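Local coordinates for protein N-isopropylammelide isopropylaminohydrolase (PDB 6NBO) that is a zinc-containing member of the amidohydrolase family of metal-dependent hydrolases, built around a TIM-type barrel, at residues L240-Q243 with H244-T247. Numbering follows the deposited sequence.
Sequences LGMQ and HKVT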
ATOM      1  N   LEU A 240     -10.424   9.585  20.843  1.00 33.88           N
ATOM      2  CA  LEU A 240      -9.950  10.788  20.169  1.00 35.72           C
ATOM      3  C   LEU A 240     -10.747  11.133  18.915  1.00 41.11           C
ATOM      4  O   LEU A 240     -10.396  12.091  18.218  1.00 43.76           O
ATOM      5  CB  LEU A 240      -8.470  10.641  19.817  1.00 41.96           C
ATOM      6  CG  LEU A 240      -7.562  10.524  21.042  1.00 41.41           C
ATOM      7  CD1 LEU A 240      -6.120  10.269  20.627  1.00 39.71           C
ATOM      8  CD2 LEU A 240      -7.669  11.787  21.888  1.00 45.88           C
ATOM      9  N   GLY A 241     -11.807  10.387  18.616  1.00 40.55           N
ATOM     10  CA  GLY A 241     -12.567  10.641  17.402  1.00 42.20           C
ATOM     11  C   GLY A 241     -11.741  10.538  16.138  1.00 39.77           C
ATOM     12  O   GLY A 241     -11.940  11.324  15.203  1.00 43.64           O
ATOM     13  N   MET A 242     -10.819   9.583  16.079  1.00 42.52           N
ATOM     14  CA  MET A 242      -9.935   9.461  14.919  1.00 39.33           C
ATOM     15  C   MET A 242     -10.507   8.517  13.868  1.00 46.37           C
ATOM     16  O   MET A 242      -9.871   7.573  13.399  1.00 37.45           O
ATOM     17  CB  MET A 242      -8.547   9.036  15.367  1.00 32.53           C
ATOM     18  CG  MET A 242      -7.842  10.153  16.110  1.00 38.28           C
ATOM     19  SD  MET A 242      -6.109   9.841  16.372  1.00 53.43           S
ATOM     20  CE  MET A 242      -5.488   9.967  14.696  1.00 52.02           C
ATOM     21  N   GLN A 243     -11.735   8.848  13.480  1.00 47.85           N
ATOM     22  CA  GLN A 243     -12.490   8.137  12.460  1.00 46.03           C
ATOM     23  C   GLN A 243     -11.739   8.067  11.141  1.00 39.60           C
ATOM     24  O   GLN A 243     -11.322   9.091  10.594  1.00 39.61           O
ATOM     25  CB  GLN A 243     -13.823   8.865  12.258  1.00 51.43           C
ATOM     26  CG  GLN A 243     -14.843   8.119  11.452  1.00 61.94           C
ATOM     27  CD  GLN A 243     -15.419   6.954  12.213  1.00 65.03           C
ATOM     28  OE1 GLN A 243     -15.210   6.829  13.420  1.00 64.60           O
ATOM     29  NE2 GLN A 243     -16.145   6.086  11.512  1.00 61.48           N
ATOM     30  N   HIS A 244     -11.601   6.851  10.610  1.00 32.86           N
ATOM     31  CA  HIS A 244     -10.979   6.648   9.306  0.59 29.09           C
ATOM     32  C   HIS A 244      -9.562   7.226   9.254  1.00 31.73           C
ATOM     33  O   HIS A 244      -9.100   7.649   8.191  1.00 32.55           O
ATOM     34  CB  HIS A 244     -11.839   7.252   8.179  0.59 33.39           C
ATOM     35  CG  HIS A 244     -13.193   6.617   8.014  0.59 34.64           C
ATOM     36  ND1 HIS A 244     -14.329   7.110   8.620  0.59 43.91           N
ATOM     37  CD2 HIS A 244     -13.601   5.558   7.272  0.59 37.85           C
ATOM     38  CE1 HIS A 244     -15.372   6.371   8.282  0.59 24.11           C
ATOM     39  NE2 HIS A 244     -14.960   5.423   7.464  0.59 30.09           N
ATOM     40  N   LYS A 245      -8.877   7.276  10.386  1.00 27.20           N
ATOM     41  CA  LYS A 245      -7.503   7.757  10.422  1.00 27.33           C
ATOM     42  C   LYS A 245      -6.517   6.731  10.959  1.00 29.02           C
ATOM     43  O   LYS A 245      -5.324   7.038  11.058  1.00 29.97           O
ATOM     44  CB  LYS A 245      -7.410   9.038  11.259  1.00 33.06           C
ATOM     45  CG  LYS A 245      -7.882  10.276  10.506  1.00 41.63           C
ATOM     46  CD  LYS A 245      -7.802  11.513  11.374  1.00 57.93           C
ATOM     47  CE  LYS A 245      -6.818  12.532  10.825  1.00 60.22           C
ATOM     48  NZ  LYS A 245      -6.741  13.727  11.720  1.00 64.99           N
ATOM     49  N   VAL A 246      -6.963   5.520  11.296  1.00 24.90           N
ATOM     50  CA  VAL A 246      -6.075   4.493  11.838  1.00 27.30           C
ATOM     51  C   VAL A 246      -6.138   3.257  10.950  1.00 24.23           C
ATOM     52  O   VAL A 246      -7.219   2.835  10.531  1.00 28.61           O
ATOM     53  CB  VAL A 246      -6.446   4.149  13.300  1.00 25.24           C
ATOM     54  CG1 VAL A 246      -5.637   2.937  13.802  1.00 24.26           C
ATOM     55  CG2 VAL A 246      -6.203   5.351  14.195  1.00 23.92           C
ATOM     56  N   THR A 247      -4.969   2.692  10.653  1.00 20.61           N
ATOM     57  CA  THR A 247      -4.815   1.468   9.884  1.00 26.28           C
ATOM     58  C   THR A 247      -4.035   0.482  10.741  1.00 24.90           C
ATOM     59  O   THR A 247      -3.082   0.871  11.435  1.00 22.17           O
ATOM     60  CB  THR A 247      -4.066   1.759   8.563  1.00 22.26           C
ATOM     61  OG1 THR A 247      -4.815   2.709   7.799  1.00 25.74           O
ATOM     62  CG2 THR A 247      -3.837   0.499   7.728  1.00 22.01           C
TER
HETATM   63  O   HOH W   1      -9.606  13.090  13.590  1.00 47.12           O
HETATM   64  O   HOH W   2      -9.809   5.113  12.342  1.00 38.13           O
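Q243 lies alongside the imidazole of H244, both side chains pointing the same way from the tip of a tight turn. H244 is modelled in two conformers, and the ring geometry given here holds for one of them. In that conformer Q243 CG comes 3.1 Å from H244 ND1, approaching the ring obliquely. The amide and ring planes are steeply inclined, 72° apart. Q243 NE2 has its hydrogen-bond partner elsewhere, at the backbone O of E271. The two residues form the corner of a type II beta turn from M242 to K245. It is closed by K245 N to M242 O, 3.2 Å, with the donor above the carbonyl plane. The same M242 O accepts from a water at 2.7 Å, and that water takes the N-H of V246. The water thus links the turn to the start of the strand. The side chains of M242, buried, and K245, exposed, cross at about a right angle, with M242 CE 4.0 Å from K245 CB. Beyond CB the lysine chain leads away, and its NZ bonds to G212 O. Before the turn, G241, just after helix 223-239, has positive phi and closes that helix with a Schellman motif. The segment is therefore the loop that carries the chain from this helix into barrel strand 246-250. M242 and V246 pack on F205 of helix 197-211 and L215 of strand 215-219, and both also touch T237 of helix 223-239.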